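PDB 3H74: pyridoxal kinase, which probably catalyses the ATP-dependent phosphorylation of pyridoxal to pyridoxal 5'-phosphate and belongs to the ribokinase clan of small-molecule kinases. Local coordinates for residues L147-P152 against L163-A168; P108-L113 against Q122-A127; Q115-F120 against L139-E144. One frame throughout, in Å; residues are numbered along the deposited sequence.

Contact 1: residues L147-P152 against L163-A168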
ATOM      1  N   LEU A 147      -4.297   3.338  15.199  1.00  8.98           N
ATOM      2  CA  LEU A 147      -3.601   4.623  15.219  1.00  8.70           C
ATOM      3  C   LEU A 147      -4.433   5.716  14.549  1.00  8.58           C
ATOM      4  O   LEU A 147      -4.547   6.829  15.065  1.00  8.72           O
ATOM      5  CB  LEU A 147      -2.226   4.522  14.564  1.00  8.69           C
ATOM      6  CG  LEU A 147      -1.164   3.810  15.394  1.00  9.52           C
ATOM      7  CD1 LEU A 147      -0.034   3.400  14.463  1.00  9.27           C
ATOM      8  CD2 LEU A 147      -0.641   4.667  16.548  1.00 10.33           C
ATOM      9  N   LEU A 148      -5.036   5.397  13.409  1.00  8.50           N
ATOM     10  CA  LEU A 148      -5.792   6.393  12.651  1.00  9.07           C
ATOM     11  C   LEU A 148      -7.072   6.834  13.358  1.00  9.97           C
ATOM     12  O   LEU A 148      -7.441   8.009  13.289  1.00 10.19           O
ATOM     13  CB  LEU A 148      -6.110   5.897  11.240  1.00  8.76           C
ATOM     14  CG  LEU A 148      -4.907   5.770  10.305  1.00  8.63           C
ATOM     15  CD1 LEU A 148      -5.319   5.013   9.052  1.00  7.96           C
ATOM     16  CD2 LEU A 148      -4.333   7.125   9.947  1.00  9.06           C
ATOM     17  N   THR A 149      -7.738   5.912  14.041  1.00 10.92           N
ATOM     18  CA  THR A 149      -8.955   6.263  14.792  1.00 12.05           C
ATOM     19  C   THR A 149      -8.676   6.784  16.207  1.00 12.53           C
ATOM     20  O   THR A 149      -9.566   7.377  16.828  1.00 13.37           O
ATOM     21  CB  THR A 149      -9.930   5.083  14.912  1.00 12.12           C
ATOM     22  OG1 THR A 149      -9.303   4.029  15.644  1.00 12.96           O
ATOM     23  CG2 THR A 149     -10.378   4.585  13.544  1.00 13.37           C
ATOM     24  N   GLY A 150      -7.470   6.558  16.721  1.00 12.81           N
ATOM     25  CA  GLY A 150      -7.123   6.938  18.099  1.00 14.00           C
ATOM     26  C   GLY A 150      -7.382   5.870  19.153  1.00 14.53           C
ATOM     27  O   GLY A 150      -7.048   6.051  20.336  1.00 16.00           O
ATOM     28  N   ALA A 151      -7.975   4.753  18.749  1.00 14.42           N
ATOM     29  CA  ALA A 151      -8.263   3.668  19.681  1.00 14.72           C
ATOM     30  C   ALA A 151      -6.966   2.990  20.131  1.00 15.33           C
ATOM     31  O   ALA A 151      -6.040   2.836  19.330  1.00 14.94           O
ATOM     32  CB  ALA A 151      -9.204   2.664  19.042  1.00 14.40           C
ATOM     33  N   PRO A 152      -6.877   2.600  21.418  1.00 15.74           N
ATOM     34  CA  PRO A 152      -5.720   1.804  21.820  1.00 15.86           C
ATOM     35  C   PRO A 152      -5.628   0.535  20.978  1.00 15.56           C
ATOM     36  O   PRO A 152      -6.649  -0.009  20.544  1.00 15.33           O
ATOM     37  CB  PRO A 152      -6.011   1.460  23.286  1.00 16.16           C
ATOM     38  CG  PRO A 152      -6.946   2.530  23.745  1.00 16.67           C
ATOM     39  CD  PRO A 152      -7.782   2.872  22.550  1.00 16.00           C
ATOM     40  N   LEU A 163     -14.175  -0.232  11.830  1.00 11.01           N
ATOM     41  CA  LEU A 163     -14.383   0.090  10.418  1.00 10.90           C
ATOM     42  C   LEU A 163     -15.264   1.344  10.206  1.00 10.72           C
ATOM     43  O   LEU A 163     -14.867   2.239   9.470  1.00 10.44           O
ATOM     44  CB  LEU A 163     -14.877  -1.117   9.611  1.00 10.92           C
ATOM     45  CG  LEU A 163     -13.900  -2.283   9.399  1.00 11.62           C
ATOM     46  CD1 LEU A 163     -14.606  -3.476   8.783  1.00 12.16           C
ATOM     47  CD2 LEU A 163     -12.717  -1.866   8.538  1.00 13.66           C
ATOM     48  N   PRO A 164     -16.452   1.431  10.856  1.00 11.09           N
ATOM     49  CA  PRO A 164     -17.211   2.684  10.728  1.00 11.55           C
ATOM     50  C   PRO A 164     -16.448   3.933  11.195  1.00 11.48           C
ATOM     51  O   PRO A 164     -16.558   4.989  10.562  1.00 11.35           O
ATOM     52  CB  PRO A 164     -18.444   2.438  11.607  1.00 11.76           C
ATOM     53  CG  PRO A 164     -18.604   0.975  11.615  1.00 12.20           C
ATOM     54  CD  PRO A 164     -17.200   0.434  11.645  1.00 10.94           C
ATOM     55  N   ALA A 165     -15.678   3.811  12.275  1.00 12.67           N
ATOM     56  CA  ALA A 165     -14.897   4.943  12.780  1.00 13.29           C
ATOM     57  C   ALA A 165     -13.835   5.383  11.764  1.00 13.34           C
ATOM     58  O   ALA A 165     -13.683   6.576  11.499  1.00 13.94           O
ATOM     59  CB  ALA A 165     -14.259   4.602  14.102  1.00 13.80           C
ATOM     60  N   LEU A 166     -13.136   4.408  11.186  1.00 13.00           N
ATOM     61  CA  LEU A 166     -12.146   4.660  10.139  1.00 13.09           C
ATOM     62  C   LEU A 166     -12.779   5.315   8.918  1.00 12.19           C
ATOM     63  O   LEU A 166     -12.267   6.299   8.397  1.00 10.92           O
ATOM     64  CB  LEU A 166     -11.489   3.349   9.689  1.00 13.58           C
ATOM     65  CG  LEU A 166     -10.305   2.667  10.384  1.00 14.94           C
ATOM     66  CD1 LEU A 166     -10.045   1.288   9.782  1.00 16.53           C
ATOM     67  CD2 LEU A 166      -9.057   3.535  10.280  1.00 14.90           C
ATOM     68  N   GLN A 167     -13.899   4.770   8.459  1.00 12.71           N
ATOM     69  CA  GLN A 167     -14.439   5.203   7.174  1.00 14.56           C
ATOM     70  C   GLN A 167     -15.034   6.609   7.207  1.00 15.71           C
ATOM     71  O   GLN A 167     -15.063   7.294   6.187  1.00 16.14           O
ATOM     72  CB  GLN A 167     -15.430   4.181   6.631  1.00 15.04           C
ATOM     73  CG  GLN A 167     -15.692   4.279   5.136  1.00 14.53           C
ATOM     74  CD  GLN A 167     -16.152   2.974   4.606  1.00 16.39           C
ATOM     75  OE1 GLN A 167     -15.380   2.016   4.552  1.00 11.99           O
ATOM     76  NE2 GLN A 167     -17.423   2.905   4.224  1.00 17.23           N
ATOM     77  N   ALA A 168     -15.480   7.047   8.378  1.00 16.66           N
ATOM     78  CA  ALA A 168     -16.037   8.393   8.505  1.00 17.37           C
ATOM     79  C   ALA A 168     -14.965   9.482   8.366  1.00 18.00           C
ATOM     80  O   ALA A 168     -15.292  10.644   8.126  1.00 18.31           O
ATOM     81  CB  ALA A 168     -16.804   8.534   9.804  1.00 17.41           C
TER
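Thr149 and Leu166 meet because the first torsion of the threonine divides its two branches: at 62° it sets OG1 between the backbone N and the carbonyl carbon, turned back toward its own helix, and leaves CG2 anti to the carbonyl carbon, where the methyl faces helix 159-167. Leu166 sends its CB off to the side of the contact, but with CG anti to its carbonyl carbon (chi1 -84°) the end of the chain swings in toward helix 142-149. The two side chains then cross at about a right angle. CG2 of Thr149 presses on the second helix at several points, lying 3.7 Å from Leu166 CD2 and 3.6 Å from Leu166 N, so that it touches both branch and backbone. The methyl of Ala165 borders this patch on its more exposed side, its CB 3.9 Å from Thr149 CG2. Toward the interior, Leu166 CD2 continues past the threonine to reach Leu148 CB at 3.9 Å.

The backbones come as near as 5.9 Å between Thr149 CA and Leu166 CA. Thr149 closes helix 142-149, and Gly150 follows with positive phi. The hydroxyl takes no part in the crossing: OG1 is bonded to Ala145 O one turn back and weakly accepts from Ala151 N. Leu148 O is held by Arg129 and by Gln169, the latter just beyond the second helical segment, while Leu166 also leans on Ile178 of strand 178-183.

No hydrogen bond spans the two segments themselves. The interface is almost entirely aliphatic carbon, with the backbone N of Leu166 the polar atom it touches; the threonine serves as a two-faced residue whose polar branch is spent on its own helix end and whose apolar branch joins the neighbouring helix by van der Waals contact.

Contact 2: residues P108-L113 against Q122-A127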
ATOM      1  N   PRO A 108      -1.583   3.424   4.378  1.00  6.36           N
ATOM      2  CA  PRO A 108      -1.209   4.371   5.430  1.00  6.86           C
ATOM      3  C   PRO A 108      -0.151   3.773   6.353  1.00  6.82           C
ATOM      4  O   PRO A 108      -0.429   3.413   7.493  1.00  7.72           O
ATOM      5  CB  PRO A 108      -2.526   4.588   6.171  1.00  7.35           C
ATOM      6  CG  PRO A 108      -3.242   3.293   6.039  1.00  7.73           C
ATOM      7  CD  PRO A 108      -2.823   2.699   4.711  1.00  6.69           C
ATOM      8  N   VAL A 109       1.064   3.652   5.830  1.00  6.30           N
ATOM      9  CA  VAL A 109       2.138   2.963   6.524  1.00  6.87           C
ATOM     10  C   VAL A 109       2.538   3.744   7.774  1.00  6.53           C
ATOM     11  O   VAL A 109       3.023   4.879   7.676  1.00  7.70           O
ATOM     12  CB  VAL A 109       3.349   2.765   5.586  1.00  6.39           C
ATOM     13  CG1 VAL A 109       4.536   2.177   6.340  1.00  8.39           C
ATOM     14  CG2 VAL A 109       2.975   1.885   4.403  1.00  7.73           C
ATOM     15  N   LEU A 110       2.340   3.118   8.933  1.00  6.56           N
ATOM     16  CA  LEU A 110       2.600   3.756  10.229  1.00  7.35           C
ATOM     17  C   LEU A 110       3.246   2.829  11.242  1.00  7.25           C
ATOM     18  O   LEU A 110       4.032   3.274  12.070  1.00  7.94           O
ATOM     19  CB  LEU A 110       1.307   4.291  10.863  1.00  7.81           C
ATOM     20  CG  LEU A 110       0.484   5.351  10.134  1.00  7.32           C
ATOM     21  CD1 LEU A 110      -0.857   5.482  10.811  1.00  8.76           C
ATOM     22  CD2 LEU A 110       1.194   6.696  10.085  1.00  8.50           C
ATOM     23  N   GLY A 111       2.887   1.552  11.221  1.00  7.43           N
ATOM     24  CA  GLY A 111       3.381   0.649  12.243  1.00  8.16           C
ATOM     25  C   GLY A 111       2.849  -0.751  12.071  1.00  8.59           C
ATOM     26  O   GLY A 111       2.131  -1.042  11.115  1.00  8.95           O
ATOM     27  N   ASP A 112       3.234  -1.622  12.997  1.00  9.63           N
ATOM     28  CA  ASP A 112       2.812  -3.015  12.998  1.00 10.52           C
ATOM     29  C   ASP A 112       3.042  -3.562  14.397  1.00 10.90           C
ATOM     30  O   ASP A 112       3.744  -2.942  15.208  1.00 10.79           O
ATOM     31  CB  ASP A 112       3.618  -3.822  11.969  1.00 11.17           C
ATOM     32  CG  ASP A 112       2.970  -5.156  11.602  1.00 11.98           C
ATOM     33  OD1 ASP A 112       1.792  -5.400  11.948  1.00 13.51           O
ATOM     34  OD2 ASP A 112       3.661  -5.975  10.948  1.00 14.37           O
ATOM     35  N   LEU A 113       2.426  -4.707  14.679  1.00 11.96           N
ATOM     36  CA  LEU A 113       2.567  -5.386  15.973  1.00 13.03           C
ATOM     37  C   LEU A 113       2.268  -4.453  17.150  1.00 12.99           C
ATOM     38  O   LEU A 113       2.885  -4.546  18.218  1.00 13.32           O
ATOM     39  CB  LEU A 113       3.958  -6.030  16.102  1.00 13.78           C
ATOM     40  CG  LEU A 113       4.337  -7.068  15.038  1.00 15.87           C
ATOM     41  CD1 LEU A 113       5.818  -7.401  15.122  1.00 17.93           C
ATOM     42  CD2 LEU A 113       3.495  -8.331  15.154  1.00 18.73           C
ATOM     43  N   GLN A 122       2.999  10.866  16.773  1.00 15.52           N
ATOM     44  CA  GLN A 122       1.631  11.358  16.608  1.00 15.62           C
ATOM     45  C   GLN A 122       1.492  12.442  15.541  1.00 14.84           C
ATOM     46  O   GLN A 122       0.454  12.537  14.887  1.00 14.51           O
ATOM     47  CB  GLN A 122       1.062  11.841  17.940  1.00 16.24           C
ATOM     48  CG  GLN A 122       0.534  10.709  18.813  1.00 19.11           C
ATOM     49  CD  GLN A 122      -0.772  10.119  18.295  1.00 21.96           C
ATOM     50  OE1 GLN A 122      -1.734  10.841  18.012  1.00 24.18           O
ATOM     51  NE2 GLN A 122      -0.811   8.798  18.175  1.00 22.89           N
ATOM     52  N   ASP A 123       2.534  13.252  15.371  1.00 14.34           N
ATOM     53  CA  ASP A 123       2.550  14.260  14.313  1.00 13.98           C
ATOM     54  C   ASP A 123       2.453  13.594  12.942  1.00 12.71           C
ATOM     55  O   ASP A 123       1.753  14.088  12.060  1.00 12.19           O
ATOM     56  CB  ASP A 123       3.815  15.124  14.389  1.00 14.89           C
ATOM     57  CG  ASP A 123       3.753  16.176  15.493  1.00 17.45           C
ATOM     58  OD1 ASP A 123       2.646  16.493  15.980  1.00 19.49           O
ATOM     59  OD2 ASP A 123       4.829  16.690  15.857  1.00 21.75           O
ATOM     60  N   TYR A 124       3.151  12.472  12.771  1.00 11.62           N
ATOM     61  CA  TYR A 124       3.103  11.748  11.503  1.00 10.67           C
ATOM     62  C   TYR A 124       1.733  11.108  11.285  1.00 10.18           C
ATOM     63  O   TYR A 124       1.220  11.120  10.166  1.00  9.87           O
ATOM     64  CB  TYR A 124       4.220  10.709  11.401  1.00 10.37           C
ATOM     65  CG  TYR A 124       4.352  10.146  10.005  1.00  9.87           C
ATOM     66  CD1 TYR A 124       4.908  10.900   8.983  1.00 10.28           C
ATOM     67  CD2 TYR A 124       3.896   8.866   9.703  1.00  9.62           C
ATOM     68  CE1 TYR A 124       5.029  10.397   7.700  1.00  9.48           C
ATOM     69  CE2 TYR A 124       3.998   8.353   8.411  1.00  8.79           C
ATOM     70  CZ  TYR A 124       4.567   9.124   7.420  1.00  9.09           C
ATOM     71  OH  TYR A 124       4.687   8.642   6.142  1.00  7.86           O
ATOM     72  N   VAL A 125       1.134  10.582  12.355  1.00 10.09           N
ATOM     73  CA  VAL A 125      -0.221  10.042  12.286  1.00 10.35           C
ATOM     74  C   VAL A 125      -1.209  11.117  11.830  1.00 10.41           C
ATOM     75  O   VAL A 125      -2.082  10.859  11.000  1.00  9.61           O
ATOM     76  CB  VAL A 125      -0.675   9.433  13.641  1.00 10.51           C
ATOM     77  CG1 VAL A 125      -2.086   8.907  13.548  1.00 11.23           C
ATOM     78  CG2 VAL A 125       0.256   8.297  14.049  1.00 10.55           C
ATOM     79  N   ALA A 126      -1.070  12.325  12.376  1.00 10.55           N
ATOM     80  CA  ALA A 126      -1.936  13.431  11.994  1.00 10.71           C
ATOM     81  C   ALA A 126      -1.761  13.793  10.513  1.00 10.40           C
ATOM     82  O   ALA A 126      -2.741  14.041   9.808  1.00 10.73           O
ATOM     83  CB  ALA A 126      -1.687  14.637  12.886  1.00 11.39           C
ATOM     84  N   ALA A 127      -0.514  13.806  10.044  1.00 10.36           N
ATOM     85  CA  ALA A 127      -0.254  14.052   8.629  1.00  9.89           C
ATOM     86  C   ALA A 127      -0.895  12.973   7.742  1.00  9.56           C
ATOM     87  O   ALA A 127      -1.440  13.271   6.679  1.00  9.21           O
ATOM     88  CB  ALA A 127       1.237  14.145   8.373  1.00 10.70           C
TER
HETATM   89  O   HOH W   1       3.760   6.296   5.396  1.00  7.42           O
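The chain through Val109 and Leu110, leading into strand 111-112, passes the first turns of helix 122-131, with Leu110 CA and Val125 CA 7.2 Å apart at the nearest point. Leu110 makes the largest single contribution: its CD2 methyl lies 3.5 Å from CD2 of Tyr124, approaching the ring obliquely, and the same methyl also comes within 4.2 Å of Val125 CA. Tyr124 holds CG anti to the backbone N (chi1 -169°), which reaches the ring across to the loop. There the carbonyl O of Val109 sits at the ring edge, 3.7 Å from Tyr124 CE2. A water lying in the ring plane completes this side, donating to Val109 O at 2.8 Å and hydrogen-bonded to Tyr124 OH at 2.6 Å. The same hydroxyl is bonded to Gly84 N, and the ring stacks with Phe120, so the buried phenol is fixed at its polar end as well as along its ring. Helix 122-131 connects the neighbouring parallel strands 103-106 and 137-138 as a beta-alpha-beta crossover, the recurring unit of the ribokinase-like alpha/beta fold; here the loop leaving the first strand, before a small hairpin, packs back against the crossover helix.

Contact 3: residues Q115-F120 against L139-E144. With SO4 (sulfate ion), chain B.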
ATOM      1  N   GLN A 115       2.760  -1.206  17.477  1.00 13.33           N
ATOM      2  CA  GLN A 115       3.646  -0.062  17.683  1.00 13.58           C
ATOM      3  C   GLN A 115       3.893   0.722  16.403  1.00 13.20           C
ATOM      4  O   GLN A 115       3.980   0.147  15.317  1.00 13.13           O
ATOM      5  CB  GLN A 115       4.997  -0.505  18.271  1.00 14.24           C
ATOM      6  CG  GLN A 115       4.932  -1.258  19.607  1.00 16.50           C
ATOM      7  CD  GLN A 115       4.482  -0.397  20.781  1.00 20.19           C
ATOM      8  OE1 GLN A 115       4.465   0.832  20.710  1.00 22.01           O
ATOM      9  NE2 GLN A 115       4.117  -1.053  21.876  1.00 21.43           N
ATOM     10  N   LEU A 116       4.020   2.035  16.544  1.00 12.49           N
ATOM     11  CA  LEU A 116       4.533   2.881  15.476  1.00 12.40           C
ATOM     12  C   LEU A 116       5.925   2.421  15.076  1.00 12.26           C
ATOM     13  O   LEU A 116       6.710   2.000  15.924  1.00 12.74           O
ATOM     14  CB  LEU A 116       4.607   4.328  15.959  1.00 12.46           C
ATOM     15  CG  LEU A 116       3.289   5.099  16.012  1.00 12.86           C
ATOM     16  CD1 LEU A 116       3.382   6.250  17.009  1.00 13.88           C
ATOM     17  CD2 LEU A 116       2.908   5.605  14.630  1.00 12.54           C
ATOM     18  N   TYR A 117       6.251   2.505  13.793  1.00 11.69           N
ATOM     19  CA  TYR A 117       7.585   2.258  13.340  1.00 12.03           C
ATOM     20  C   TYR A 117       8.526   3.308  13.916  1.00 13.12           C
ATOM     21  O   TYR A 117       8.134   4.405  14.151  1.00 13.02           O
ATOM     22  CB  TYR A 117       7.674   2.261  11.802  1.00 11.19           C
ATOM     23  CG  TYR A 117       6.908   1.096  11.126  1.00  9.40           C
ATOM     24  CD1 TYR A 117       7.054  -0.220  11.533  1.00 10.09           C
ATOM     25  CD2 TYR A 117       6.043   1.324  10.077  1.00  9.22           C
ATOM     26  CE1 TYR A 117       6.365  -1.235  10.941  1.00  9.91           C
ATOM     27  CE2 TYR A 117       5.370   0.316   9.475  1.00  9.34           C
ATOM     28  CZ  TYR A 117       5.504  -0.963   9.916  1.00  9.51           C
ATOM     29  OH  TYR A 117       4.821  -1.955   9.315  1.00  9.97           O
ATOM     30  N   GLN A 118       9.768   2.897  14.140  1.00 14.84           N
ATOM     31  CA  GLN A 118      10.792   3.786  14.643  1.00 16.70           C
ATOM     32  C   GLN A 118      10.880   5.034  13.757  1.00 16.89           C
ATOM     33  O   GLN A 118      10.920   4.962  12.601  1.00 17.42           O
ATOM     34  CB  GLN A 118      12.141   3.021  14.757  1.00 17.17           C
ATOM     35  CG  GLN A 118      12.009   1.742  15.756  1.00 20.30           C
ATOM     36  CD  GLN A 118      13.326   1.058  16.367  1.00 23.69           C
ATOM     37  OE1 GLN A 118      13.987   0.136  15.793  1.00 25.99           O
ATOM     38  NE2 GLN A 118      13.551   1.393  17.613  1.00 25.13           N
ATOM     39  N   GLY A 119      10.770   6.175  14.376  1.00 16.90           N
ATOM     40  CA  GLY A 119      10.825   7.448  13.668  1.00 16.94           C
ATOM     41  C   GLY A 119       9.496   8.150  13.420  1.00 16.77           C
ATOM     42  O   GLY A 119       9.455   9.291  13.087  1.00 17.45           O
ATOM     43  N   PHE A 120       8.418   7.387  13.577  1.00 15.86           N
ATOM     44  CA  PHE A 120       7.065   7.923  13.441  1.00 15.23           C
ATOM     45  C   PHE A 120       6.451   8.246  14.799  1.00 15.60           C
ATOM     46  O   PHE A 120       6.611   7.498  15.771  1.00 16.36           O
ATOM     47  CB  PHE A 120       6.150   6.945  12.695  1.00 14.50           C
ATOM     48  CG  PHE A 120       6.466   6.786  11.221  1.00 13.32           C
ATOM     49  CD1 PHE A 120       7.215   7.739  10.522  1.00 13.08           C
ATOM     50  CD2 PHE A 120       5.964   5.691  10.523  1.00 12.49           C
ATOM     51  CE1 PHE A 120       7.480   7.578   9.162  1.00 13.12           C
ATOM     52  CE2 PHE A 120       6.220   5.524   9.168  1.00 12.16           C
ATOM     53  CZ  PHE A 120       6.976   6.470   8.481  1.00 12.11           C
ATOM     54  N   LEU A 139      -5.591   1.102   3.015  1.00  6.54           N
ATOM     55  CA  LEU A 139      -5.205  -0.283   3.292  1.00  6.53           C
ATOM     56  C   LEU A 139      -4.422  -0.444   4.600  1.00  6.88           C
ATOM     57  O   LEU A 139      -3.337  -1.034   4.611  1.00  7.00           O
ATOM     58  CB  LEU A 139      -4.380  -0.826   2.118  1.00  6.74           C
ATOM     59  CG  LEU A 139      -5.070  -0.835   0.752  1.00  6.30           C
ATOM     60  CD1 LEU A 139      -4.076  -1.198  -0.355  1.00  7.80           C
ATOM     61  CD2 LEU A 139      -6.266  -1.793   0.740  1.00  8.78           C
ATOM     62  N   PRO A 140      -4.973   0.060   5.726  1.00  6.68           N
ATOM     63  CA  PRO A 140      -4.271  -0.094   6.991  1.00  6.93           C
ATOM     64  C   PRO A 140      -4.217  -1.547   7.442  1.00  7.22           C
ATOM     65  O   PRO A 140      -5.135  -2.327   7.161  1.00  7.83           O
ATOM     66  CB  PRO A 140      -5.156   0.697   7.965  1.00  7.20           C
ATOM     67  CG  PRO A 140      -6.526   0.598   7.364  1.00  7.64           C
ATOM     68  CD  PRO A 140      -6.266   0.760   5.903  1.00  7.04           C
ATOM     69  N   ASN A 141      -3.158  -1.897   8.156  1.00  7.01           N
ATOM     70  CA  ASN A 141      -3.180  -3.103   8.967  1.00  7.81           C
ATOM     71  C   ASN A 141      -3.893  -2.782  10.292  1.00  8.27           C
ATOM     72  O   ASN A 141      -4.408  -1.672  10.478  1.00  8.03           O
ATOM     73  CB  ASN A 141      -1.766  -3.689   9.150  1.00  7.99           C
ATOM     74  CG  ASN A 141      -0.832  -2.765   9.912  1.00  7.81           C
ATOM     75  OD1 ASN A 141      -1.269  -1.969  10.739  1.00  8.16           O
ATOM     76  ND2 ASN A 141       0.471  -2.875   9.649  1.00  7.92           N
ATOM     77  N   THR A 142      -3.923  -3.747  11.202  1.00  8.93           N
ATOM     78  CA  THR A 142      -4.687  -3.614  12.439  1.00  9.95           C
ATOM     79  C   THR A 142      -4.081  -2.557  13.373  1.00  9.70           C
ATOM     80  O   THR A 142      -4.807  -1.849  14.075  1.00 10.13           O
ATOM     81  CB  THR A 142      -4.847  -5.001  13.114  1.00 10.40           C
ATOM     82  OG1 THR A 142      -5.776  -5.782  12.355  1.00 11.20           O
ATOM     83  CG2 THR A 142      -5.367  -4.887  14.524  1.00 12.63           C
ATOM     84  N   THR A 143      -2.755  -2.435  13.356  1.00  8.95           N
ATOM     85  CA  THR A 143      -2.062  -1.396  14.117  1.00  8.85           C
ATOM     86  C   THR A 143      -2.418  -0.005  13.583  1.00  8.56           C
ATOM     87  O   THR A 143      -2.748   0.915  14.342  1.00  8.38           O
ATOM     88  CB  THR A 143      -0.528  -1.596  14.069  1.00  9.37           C
ATOM     89  OG1 THR A 143      -0.196  -2.871  14.626  1.00 10.26           O
ATOM     90  CG2 THR A 143       0.196  -0.520  14.854  1.00  8.87           C
ATOM     91  N   GLU A 144      -2.353   0.136  12.265  1.00  8.16           N
ATOM     92  CA  GLU A 144      -2.626   1.402  11.603  1.00  7.96           C
ATOM     93  C   GLU A 144      -4.085   1.824  11.740  1.00  8.40           C
ATOM     94  O   GLU A 144      -4.378   3.006  11.882  1.00  8.23           O
ATOM     95  CB  GLU A 144      -2.198   1.317  10.144  1.00  7.58           C
ATOM     96  CG  GLU A 144      -0.682   1.261  10.032  1.00  7.43           C
ATOM     97  CD  GLU A 144      -0.151   0.549   8.801  1.00  7.58           C
ATOM     98  OE1 GLU A 144      -0.937  -0.048   8.029  1.00  6.99           O
ATOM     99  OE2 GLU A 144       1.089   0.591   8.638  1.00  7.11           O
TER
HETATM  100  S   SO4 B 281       1.816  -4.463   6.274  1.00 12.50           S
HETATM  101  O1  SO4 B 281       1.730  -3.029   5.997  1.00 13.63           O
HETATM  102  O2  SO4 B 281       1.274  -4.753   7.601  1.00 14.29           O
HETATM  103  O3  SO4 B 281       1.106  -5.226   5.248  1.00 15.01           O
HETATM  104  O4  SO4 B 281       3.228  -4.863   6.269  1.00 15.19           O
HETATM  105  O   HOH W   2       2.840  -1.229   7.694  1.00 10.27           O
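Gln115 and Thr143 make the closest direct touch, the CG2 methyl of Thr143 lying 3.7 Å from Gln115 N. With the OG1 torsion at -60° this methyl stands anti to the backbone N, turned to Gln115, and OG1 is left to bond Gly114 N of the hairpin. The end of Tyr117 comes near the start of helix 142-149, its CE2 4.4 Å from Glu144 OE2, but its polar link runs through a water. This water, in the ring plane, binds Tyr117 OH at 2.7 Å and lies equally far from Glu144 OE2 and from O1 of a sulfate ion, with more acceptors in reach than protons to serve them. The sulfate, probably from the crystallisation liquor, accepts a nearly straight hydrogen bond (176°) at its O2 from Asn141 ND2, 2.9 Å away.

One step outward, Asn141 and Glu144 hold each other in a capping box. Glu144 N donates to Asn141 OD1 at 2.8 Å, while Asn141 N returns a bond to Glu144 OE1, met on the anti side of the carboxylate and somewhat out of its plane. Strand 111-112 and the loop before it complete the support: Gly111 O accepts from Asn141 ND2, and Leu110 N and Gly111 N both donate to Glu144 OE2. The amide is thus fixed in rotation, with ND2 directed to the sulfate and Gly111 O and OD1 to the helix end.

The sequence Asn141-Thr142-Thr143-Glu144 fits the NXXE motif of ribokinase-like kinases, which is linked to magnesium and phosphate binding. An anion beside it is consistent with a phosphate-binding part of the active site.

Contacts 2 and 3 interlock along the chain, their segments alternating, and their centres are only about 5 Å apart; contact 1 follows both, with its centre about 12 Å from contact 2 and 13 Å from contact 3. Helix 142-149 is the common element of contacts 1 and 3, its N-terminal end facing the sulfate and its C-terminal end packing on helix 159-167. Contacts 2 and 3 share the two-stranded hairpin 111-112/115-116. Leu147 and Leu148 lie against Leu110, and Leu147 also against Leu116, so that apolar packing continues from the outer helix pair to the hairpin. Together they join the N-terminal, probably phosphate-binding end of helix 142-149 to the hairpin and to crossover helix 122-131.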